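Local structure of PUA domain-containing protein (2CX0) at residues A[63-68]-A[83-88]; A[57-62]-A[176-181]; A[93-98]-A[109-114]. The protein is of unknown function but carries a PUA domain and probably binds RNA, perhaps in the context of translation initiation. One frame throughout, in Å; residues are numbered along the deposited sequence.

Contact 1 of 3, residues A[63-68]-A[83-88]; sequences DGVPCL and LKAFGV
Cys67 meets Phe86 at the rim of the aromatic ring, and this is the tight part of the contact. SG lies 3.6 Å from CE2 of Phe86, with CD2 the next ring atom. From the ring centroid SG is 4.9 Å away, in a direction 82° off the ring normal, so the sulfur approaches the C-H rim nearly in the ring plane, in an edge-on sulfur-aromatic contact. SG stands anti to the carbonyl carbon of Cys67 (chi1 -68°), which carries it out toward the helix. Val62 packs on both partners, and Pro38 and Phe39 add further cover to the ring. The setting is the antiparallel sheet of the pre-PUA domain, against which the last turn of helix 80-86 is laid. Strand 65-70 enters that sheet through the short Asp63-Gly64 turn of a beta hairpin. Cys67 and Leu68 together face Ile60 across the hairpin, which makes a classic beta bulge just where the sulfur is presented. Toward the turn the packing thins out and opens to solvent. There the contact reduces to two methyl groups, CG1 of Val65 resting 4.0 Å from CB of the exposed Ala85. Asp63 and Gly64 beyond them are exposed, although OD1 of Asp63 is held by the backbone N of Asp44. The helix ends at Phe86: Gly87 already takes a positive phi of 88°, while its N still bonds to O of Leu83 at 2.7 Å.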
loop_
_atom_site.group_PDB
_atom_site.type_symbol
_atom_site.label_atom_id
_atom_site.label_comp_id
_atom_site.label_asym_id
_atom_site.label_seq_id
_atom_site.Cartn_x
_atom_site.Cartn_y
_atom_site.Cartn_z
ATOM N N ASP A 63 -3.510 -10.659 12.054
ATOM C CA ASP A 63 -4.064 -10.394 13.394
ATOM C C ASP A 63 -5.320 -9.554 13.305
ATOM O O ASP A 63 -5.577 -8.702 14.145
ATOM C CB ASP A 63 -3.011 -9.746 14.319
ATOM C CG ASP A 63 -1.987 -10.754 14.777
ATOM O OD1 ASP A 63 -2.380 -11.936 14.827
ATOM O OD2 ASP A 63 -0.831 -10.398 15.075
ATOM N N GLY A 64 -6.095 -9.794 12.258
ATOM C CA GLY A 64 -7.329 -9.086 12.073
ATOM C C GLY A 64 -7.150 -7.808 11.278
ATOM O O GLY A 64 -8.139 -7.248 10.795
ATOM N N VAL A 65 -5.926 -7.311 11.117
ATOM C CA VAL A 65 -5.789 -6.082 10.317
ATOM C C VAL A 65 -5.741 -6.379 8.778
ATOM O O VAL A 65 -4.961 -7.193 8.343
ATOM C CB VAL A 65 -4.520 -5.317 10.757
ATOM C CG1 VAL A 65 -4.366 -4.057 9.928
ATOM C CG2 VAL A 65 -4.615 -4.996 12.259
ATOM N N PRO A 66 -6.588 -5.709 7.957
ATOM C CA PRO A 66 -6.610 -5.933 6.491
ATOM C C PRO A 66 -5.294 -5.339 5.947
ATOM O O PRO A 66 -5.186 -4.140 5.752
ATOM C CB PRO A 66 -7.871 -5.182 6.042
ATOM C CG PRO A 66 -7.958 -4.058 7.039
ATOM C CD PRO A 66 -7.570 -4.684 8.352
ATOM N N CYS A 67 -4.322 -6.190 5.677
ATOM C CA CYS A 67 -3.012 -5.687 5.308
ATOM C C CYS A 67 -2.431 -5.879 3.935
ATOM O O CYS A 67 -1.679 -5.024 3.515
ATOM C CB CYS A 67 -1.961 -6.283 6.229
ATOM S SG CYS A 67 -1.969 -5.786 7.933
ATOM N N LEU A 68 -2.713 -7.011 3.262
ATOM C CA LEU A 68 -2.002 -7.240 2.009
ATOM C C LEU A 68 -2.941 -7.599 0.892
ATOM O O LEU A 68 -4.014 -8.203 1.124
ATOM C CB LEU A 68 -1.024 -8.406 2.197
ATOM C CG LEU A 68 0.001 -8.272 3.350
ATOM C CD1 LEU A 68 0.685 -9.631 3.678
ATOM C CD2 LEU A 68 1.051 -7.153 2.920
ATOM N N LEU A 83 0.190 -0.108 6.744
ATOM C CA LEU A 83 1.275 0.843 7.111
ATOM C C LEU A 83 1.014 1.497 8.486
ATOM O O LEU A 83 1.945 1.837 9.227
ATOM C CB LEU A 83 1.441 1.914 6.051
ATOM C CG LEU A 83 1.764 1.331 4.654
ATOM C CD1 LEU A 83 2.081 2.544 3.723
ATOM C CD2 LEU A 83 2.930 0.285 4.640
ATOM N N LYS A 84 -0.253 1.655 8.819
ATOM C CA LYS A 84 -0.610 2.225 10.102
ATOM C C LYS A 84 -0.289 1.260 11.294
ATOM O O LYS A 84 0.342 1.622 12.295
ATOM C CB LYS A 84 -2.093 2.606 10.085
ATOM C CG LYS A 84 -2.539 3.282 11.382
ATOM C CD LYS A 84 -3.927 3.940 11.208
ATOM C CE LYS A 84 -4.438 4.572 12.520
ATOM N NZ LYS A 84 -5.835 5.142 12.349
ATOM N N ALA A 85 -0.625 0.018 11.108
ATOM C CA ALA A 85 -0.413 -0.946 12.118
ATOM C C ALA A 85 1.060 -1.362 12.238
ATOM O O ALA A 85 1.542 -1.580 13.348
ATOM C CB ALA A 85 -1.367 -2.192 11.841
ATOM N N PHE A 86 1.808 -1.397 11.127
ATOM C CA PHE A 86 3.191 -1.886 11.145
ATOM C C PHE A 86 4.266 -0.863 10.796
ATOM O O PHE A 86 5.436 -1.191 10.847
ATOM C CB PHE A 86 3.291 -3.085 10.181
ATOM C CG PHE A 86 2.515 -4.283 10.629
ATOM C CD1 PHE A 86 2.993 -5.079 11.678
ATOM C CD2 PHE A 86 1.269 -4.603 10.063
ATOM C CE1 PHE A 86 2.239 -6.167 12.150
ATOM C CE2 PHE A 86 0.522 -5.680 10.532
ATOM C CZ PHE A 86 1.018 -6.459 11.585
ATOM N N GLY A 87 3.879 0.356 10.401
ATOM C CA GLY A 87 4.880 1.367 10.111
ATOM C C GLY A 87 5.327 1.274 8.674
ATOM O O GLY A 87 4.763 0.458 7.898
ATOM N N VAL A 88 6.357 2.052 8.324
ATOM C CA VAL A 88 6.843 2.069 6.946
ATOM C C VAL A 88 8.288 1.708 6.839
ATOM O O VAL A 88 8.864 1.646 5.727
ATOM C CB VAL A 88 6.668 3.482 6.331
ATOM C CG1 VAL A 88 5.175 3.740 6.173
ATOM C CG2 VAL A 88 7.334 4.577 7.261
#

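Contact 2 of 3, residues A[57-62]-A[176-181]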
loop_
_atom_site.group_PDB
_atom_site.type_symbol
_atom_site.label_atom_id
_atom_site.label_comp_id
_atom_site.label_asym_id
_atom_site.label_seq_id
_atom_site.Cartn_x
_atom_site.Cartn_y
_atom_site.Cartn_z
ATOM N N TYR A 57 -13.016 -8.506 -4.075
ATOM C CA TYR A 57 -11.740 -8.054 -3.482
ATOM C C TYR A 57 -11.225 -9.196 -2.616
ATOM O O TYR A 57 -12.009 -9.897 -1.967
ATOM C CB TYR A 57 -11.956 -6.834 -2.544
ATOM C CG TYR A 57 -12.580 -5.622 -3.211
ATOM C CD1 TYR A 57 -13.957 -5.614 -3.578
ATOM C CD2 TYR A 57 -11.814 -4.514 -3.489
ATOM C CE1 TYR A 57 -14.521 -4.518 -4.215
ATOM C CE2 TYR A 57 -12.355 -3.394 -4.121
ATOM C CZ TYR A 57 -13.706 -3.409 -4.482
ATOM O OH TYR A 57 -14.206 -2.292 -5.100
ATOM N N GLU A 58 -9.920 -9.382 -2.571
ATOM C CA GLU A 58 -9.346 -10.432 -1.702
ATOM C C GLU A 58 -8.275 -9.723 -0.927
ATOM O O GLU A 58 -7.421 -9.036 -1.514
ATOM C CB GLU A 58 -8.714 -11.540 -2.512
ATOM C CG GLU A 58 -9.727 -12.500 -3.024
ATOM C CD GLU A 58 -9.089 -13.720 -3.658
ATOM O OE1 GLU A 58 -8.024 -14.173 -3.168
ATOM O OE2 GLU A 58 -9.674 -14.221 -4.642
ATOM N N ILE A 59 -8.315 -9.893 0.383
ATOM C CA ILE A 59 -7.366 -9.233 1.267
ATOM C C ILE A 59 -6.806 -10.186 2.339
ATOM O O ILE A 59 -7.559 -10.963 2.952
ATOM C CB ILE A 59 -8.051 -8.078 2.043
ATOM C CG1 ILE A 59 -8.547 -6.974 1.067
ATOM C CG2 ILE A 59 -7.046 -7.460 3.021
ATOM C CD1 ILE A 59 -9.407 -5.919 1.861
ATOM N N ILE A 60 -5.508 -10.113 2.591
ATOM C CA ILE A 60 -4.959 -10.956 3.618
ATOM C C ILE A 60 -4.956 -10.162 4.906
ATOM O O ILE A 60 -4.467 -9.024 4.925
ATOM C CB ILE A 60 -3.548 -11.381 3.252
ATOM C CG1 ILE A 60 -3.638 -12.410 2.089
ATOM C CG2 ILE A 60 -2.818 -11.970 4.505
ATOM C CD1 ILE A 60 -2.254 -12.741 1.481
ATOM N N THR A 61 -5.528 -10.715 5.968
ATOM C CA THR A 61 -5.499 -10.025 7.265
ATOM C C THR A 61 -4.392 -10.613 8.126
ATOM O O THR A 61 -4.109 -11.796 8.078
ATOM C CB THR A 61 -6.837 -10.126 8.053
ATOM O OG1 THR A 61 -7.189 -11.512 8.294
ATOM C CG2 THR A 61 -7.950 -9.449 7.209
ATOM N N VAL A 62 -3.776 -9.749 8.921
ATOM C CA VAL A 62 -2.704 -10.109 9.823
ATOM C C VAL A 62 -3.216 -9.673 11.213
ATOM O O VAL A 62 -3.349 -8.488 11.519
ATOM C CB VAL A 62 -1.351 -9.360 9.509
ATOM C CG1 VAL A 62 -0.243 -9.850 10.449
ATOM C CG2 VAL A 62 -0.892 -9.608 8.097
ATOM N N TRP A 176 -9.431 0.986 -0.066
ATOM C CA TRP A 176 -9.196 1.656 1.208
ATOM C C TRP A 176 -10.492 1.649 2.041
ATOM O O TRP A 176 -10.460 1.327 3.255
ATOM C CB TRP A 176 -8.769 3.114 0.982
ATOM C CG TRP A 176 -8.325 3.736 2.260
ATOM C CD1 TRP A 176 -7.108 3.606 2.847
ATOM C CD2 TRP A 176 -9.134 4.479 3.155
ATOM N NE1 TRP A 176 -7.104 4.212 4.084
ATOM C CE2 TRP A 176 -8.337 4.769 4.295
ATOM C CE3 TRP A 176 -10.457 4.940 3.105
ATOM C CZ2 TRP A 176 -8.820 5.508 5.388
ATOM C CZ3 TRP A 176 -10.949 5.684 4.192
ATOM C CH2 TRP A 176 -10.131 5.959 5.317
ATOM N N GLU A 177 -11.624 1.955 1.398
ATOM C CA GLU A 177 -12.888 2.026 2.135
ATOM C C GLU A 177 -13.308 0.656 2.627
ATOM O O GLU A 177 -13.746 0.502 3.742
ATOM C CB GLU A 177 -14.013 2.652 1.276
ATOM C CG GLU A 177 -13.788 4.147 0.950
ATOM C CD GLU A 177 -13.862 5.090 2.158
ATOM O OE1 GLU A 177 -14.200 4.699 3.302
ATOM O OE2 GLU A 177 -13.581 6.272 1.960
ATOM N N LEU A 178 -13.182 -0.332 1.755
ATOM C CA LEU A 178 -13.502 -1.677 2.140
ATOM C C LEU A 178 -12.601 -2.121 3.339
ATOM O O LEU A 178 -13.090 -2.712 4.336
ATOM C CB LEU A 178 -13.301 -2.588 0.928
ATOM C CG LEU A 178 -13.355 -4.076 1.335
ATOM C CD1 LEU A 178 -14.765 -4.430 1.886
ATOM C CD2 LEU A 178 -13.038 -4.912 0.066
ATOM N N ALA A 179 -11.307 -1.828 3.244
ATOM C CA ALA A 179 -10.351 -2.233 4.298
ATOM C C ALA A 179 -10.655 -1.548 5.619
ATOM O O ALA A 179 -10.569 -2.202 6.670
ATOM C CB ALA A 179 -8.899 -1.957 3.899
ATOM N N GLN A 180 -11.054 -0.271 5.565
ATOM C CA GLN A 180 -11.417 0.469 6.771
ATOM C C GLN A 180 -12.556 -0.233 7.512
ATOM O O GLN A 180 -12.555 -0.316 8.738
ATOM C CB GLN A 180 -11.932 1.863 6.426
ATOM C CG GLN A 180 -10.906 2.895 6.330
ATOM C CD GLN A 180 -10.116 3.000 7.607
ATOM O OE1 GLN A 180 -9.129 2.290 7.759
ATOM N NE2 GLN A 180 -10.555 3.867 8.549
ATOM N N GLU A 181 -13.525 -0.747 6.762
ATOM C CA GLU A 181 -14.673 -1.402 7.364
ATOM C C GLU A 181 -14.329 -2.801 7.843
ATOM O O GLU A 181 -14.861 -3.238 8.856
ATOM C CB GLU A 181 -15.844 -1.440 6.346
ATOM C CG GLU A 181 -17.200 -1.609 6.972
ATOM C CD GLU A 181 -17.537 -0.515 7.984
ATOM O OE1 GLU A 181 -17.061 0.645 7.889
ATOM O OE2 GLU A 181 -18.321 -0.822 8.876
#
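Leu178 presses its CD2 methyl against the root of the Tyr57 side chain, 3.4 Å from CG and equally 3.4 Å from CB of that tyrosine. This is helix-on-sheet packing: helix 174-183, the last of the chain, returns to cover the antiparallel sheet of the N-terminal, pre-PUA half. The local axes of strand 57-62 and helix 176-181 pass 10.5 Å apart at a crossing angle of -50°, and the side chains meet here through carbon atoms. Leu178 supplies most of the helix side. With CG anti to the backbone N (chi1 169°), its branch reaches down to the strand, and CD2 meets the tyrosine obliquely, about equally far from CD1 and CD2 of the ring. The same CD2 methyl also reaches CD1 of Ile59, 4.2 Å away, where the two side chains run past each other in opposite directions. Ile59 and Tyr57 point to the helix, whereas Glu58 between them points to the other side of the sheet, where it lies on Leu47 and Lys49. Further along, Ala179 and Ile59 share Pro66 of the neighbouring strand as a common floor. On the helix's far flank, Gln180 lays CG over one face of the Trp176 ring, and its OE1 is hydrogen-bonded to Gln81. The looser end of the apolar patch is the methyl pair of Ile59 CD1 and Ala179 CB, 4.5 Å apart.

Contact 3 of 3, residues A[93-98]-A[109-114]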
loop_
_atom_site.group_PDB
_atom_site.type_symbol
_atom_site.label_atom_id
_atom_site.label_comp_id
_atom_site.label_asym_id
_atom_site.label_seq_id
_atom_site.Cartn_x
_atom_site.Cartn_y
_atom_site.Cartn_z
ATOM N N GLY A 93 11.625 1.942 0.562
ATOM C CA GLY A 93 11.727 3.387 0.610
ATOM C C GLY A 93 10.395 4.109 0.739
ATOM O O GLY A 93 9.319 3.511 0.596
ATOM N N VAL A 94 10.470 5.384 1.069
ATOM C CA VAL A 94 9.272 6.185 1.121
ATOM C C VAL A 94 9.673 7.540 0.496
ATOM O O VAL A 94 10.865 7.902 0.506
ATOM C CB VAL A 94 8.733 6.414 2.548
ATOM C CG1 VAL A 94 8.213 5.097 3.173
ATOM C CG2 VAL A 94 9.743 7.105 3.331
ATOM N N VAL A 95 8.662 8.260 -0.014
ATOM C CA VAL A 95 8.862 9.560 -0.654
ATOM C C VAL A 95 7.977 10.502 0.098
ATOM O O VAL A 95 6.783 10.207 0.298
ATOM C CB VAL A 95 8.422 9.492 -2.145
ATOM C CG1 VAL A 95 8.503 10.862 -2.783
ATOM C CG2 VAL A 95 9.336 8.477 -2.913
ATOM N N LEU A 96 8.543 11.623 0.540
ATOM C CA LEU A 96 7.790 12.603 1.289
ATOM C C LEU A 96 7.292 13.618 0.296
ATOM O O LEU A 96 8.016 13.969 -0.658
ATOM C CB LEU A 96 8.704 13.269 2.315
ATOM C CG LEU A 96 9.428 12.276 3.228
ATOM C CD1 LEU A 96 10.333 13.045 4.211
ATOM C CD2 LEU A 96 8.390 11.417 3.962
ATOM N N VAL A 97 6.065 14.089 0.506
ATOM C CA VAL A 97 5.425 15.005 -0.462
ATOM C C VAL A 97 4.851 16.235 0.220
ATOM O O VAL A 97 4.547 16.224 1.427
ATOM C CB VAL A 97 4.284 14.286 -1.275
ATOM C CG1 VAL A 97 4.778 12.947 -1.838
ATOM C CG2 VAL A 97 2.978 14.011 -0.332
ATOM N N ASP A 98 4.683 17.299 -0.579
ATOM C CA ASP A 98 4.123 18.532 -0.077
ATOM C C ASP A 98 2.599 18.429 0.105
ATOM O O ASP A 98 1.989 17.433 -0.274
ATOM C CB ASP A 98 4.542 19.745 -0.938
ATOM C CG ASP A 98 4.071 19.698 -2.387
ATOM O OD1 ASP A 98 3.052 19.099 -2.715
ATOM O OD2 ASP A 98 4.734 20.338 -3.227
ATOM N N ALA A 109 -4.547 10.867 -7.794
ATOM C CA ALA A 109 -3.503 11.186 -8.813
ATOM C C ALA A 109 -2.192 10.360 -8.603
ATOM O O ALA A 109 -1.918 9.848 -7.512
ATOM C CB ALA A 109 -3.166 12.712 -8.712
ATOM N N HIS A 110 -1.389 10.215 -9.655
ATOM C CA HIS A 110 -0.081 9.601 -9.534
ATOM C C HIS A 110 0.788 10.703 -8.916
ATOM O O HIS A 110 0.370 11.873 -8.855
ATOM C CB HIS A 110 0.491 9.278 -10.920
ATOM C CG HIS A 110 -0.198 8.137 -11.589
ATOM N ND1 HIS A 110 -0.942 8.269 -12.758
ATOM C CD2 HIS A 110 -0.301 6.842 -11.225
ATOM C CE1 HIS A 110 -1.468 7.091 -13.070
ATOM N NE2 HIS A 110 -1.094 6.209 -12.158
ATOM N N LEU A 111 1.967 10.330 -8.434
ATOM C CA LEU A 111 2.855 11.325 -7.813
ATOM C C LEU A 111 3.896 11.851 -8.823
ATOM O O LEU A 111 4.696 11.106 -9.352
ATOM C CB LEU A 111 3.566 10.746 -6.560
ATOM C CG LEU A 111 4.676 11.618 -5.933
ATOM C CD1 LEU A 111 4.034 12.989 -5.441
ATOM C CD2 LEU A 111 5.346 10.808 -4.745
HETATM N N MSE A 112 3.826 13.144 -9.119
HETATM C CA MSE A 112 4.821 13.742 -10.005
HETATM C C MSE A 112 5.985 14.321 -9.156
HETATM O O MSE A 112 5.827 14.759 -8.018
HETATM C CB MSE A 112 4.158 14.830 -10.828
HETATM C CG MSE A 112 2.791 14.442 -11.387
HETATM SE SE MSE A 112 2.905 12.950 -12.606
HETATM C CE MSE A 112 3.682 13.892 -13.940
ATOM N N ILE A 113 7.172 14.322 -9.749
ATOM C CA ILE A 113 8.371 14.797 -9.122
ATOM C C ILE A 113 8.286 16.181 -8.439
ATOM O O ILE A 113 8.854 16.388 -7.362
ATOM C CB ILE A 113 9.507 14.800 -10.164
ATOM C CG1 ILE A 113 9.817 13.335 -10.566
ATOM C CG2 ILE A 113 10.796 15.496 -9.558
ATOM C CD1 ILE A 113 10.639 13.245 -11.908
ATOM N N PRO A 114 7.571 17.137 -9.050
ATOM C CA PRO A 114 7.501 18.451 -8.405
ATOM C C PRO A 114 6.827 18.450 -7.038
ATOM O O PRO A 114 7.029 19.389 -6.290
ATOM C CB PRO A 114 6.727 19.306 -9.409
ATOM C CG PRO A 114 7.099 18.685 -10.736
ATOM C CD PRO A 114 6.975 17.165 -10.401
HETATM O O HOH W 1 7.281 20.992 -3.649
#
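Leu111 spreads its forked end against two valines of strand 93-97, and this is the apolar share of the contact. CD2 reaches CG1 of Val95 at 3.7 Å and CG1 of Val97 at the same 3.7 Å, while CD1 also lies 3.7 Å from Val97 CG1. One valine methyl thus meets both prongs of the leucine, and the other valine meets one. A first torsion that sets CG of Leu111 anti to its backbone N (chi1 172°) extends the fork away from its own strand to meet them. Val95 and Val97 present neighbouring methyls because they stand two apart on one side of the strand. These residues belong to the interior of the PUA fold, a pseudobarrel in which the short edge strand 111-112 lies several strands from 93-97 in sheet order. Helix 99-107 connects the two and closes over them, Ala101 and Leu105 resting on Leu111 and Ala102 on Val97. Polar contact occurs at the end of the strand, and is indirect. A water donates to OD2 of Asp98 at 2.7 Å and to the backbone O of Pro114 at 3.1 Å, bridging two acceptors that stand 3.9 Å apart, Asp98 OD2 and Pro114 O. Asp98 is the N-cap residue of helix 99-107, and its other carboxylate oxygen, OD1, accepts from the backbone N of Ala101. A sulfate ion, probably from the crystallisation liquor, comes within about 3 Å of the Asp98 side chain, nearest atoms.

Contacts 1 and 2 share one sheet: strands 56-62 and 65-70 are antiparallel neighbours in it, joined by backbone bonds between Ile60 and the Cys67-Leu68 pair, and the centres of the two contacts are about 10 Å apart. Contact 3 belongs to the PUA half, about 21 Å from contact 1 and about 24 Å from contact 2, centre to centre, on the opposite side of the chain's centre. Along the chain contact 1 closes before contact 3 opens, and contact 2 spans both. Val88 against Val94 is a direct touch between contacts 1 and 3. The last helix thus packs on the sheet that the N-terminal strands build, and the PUA strands come between them along the chain.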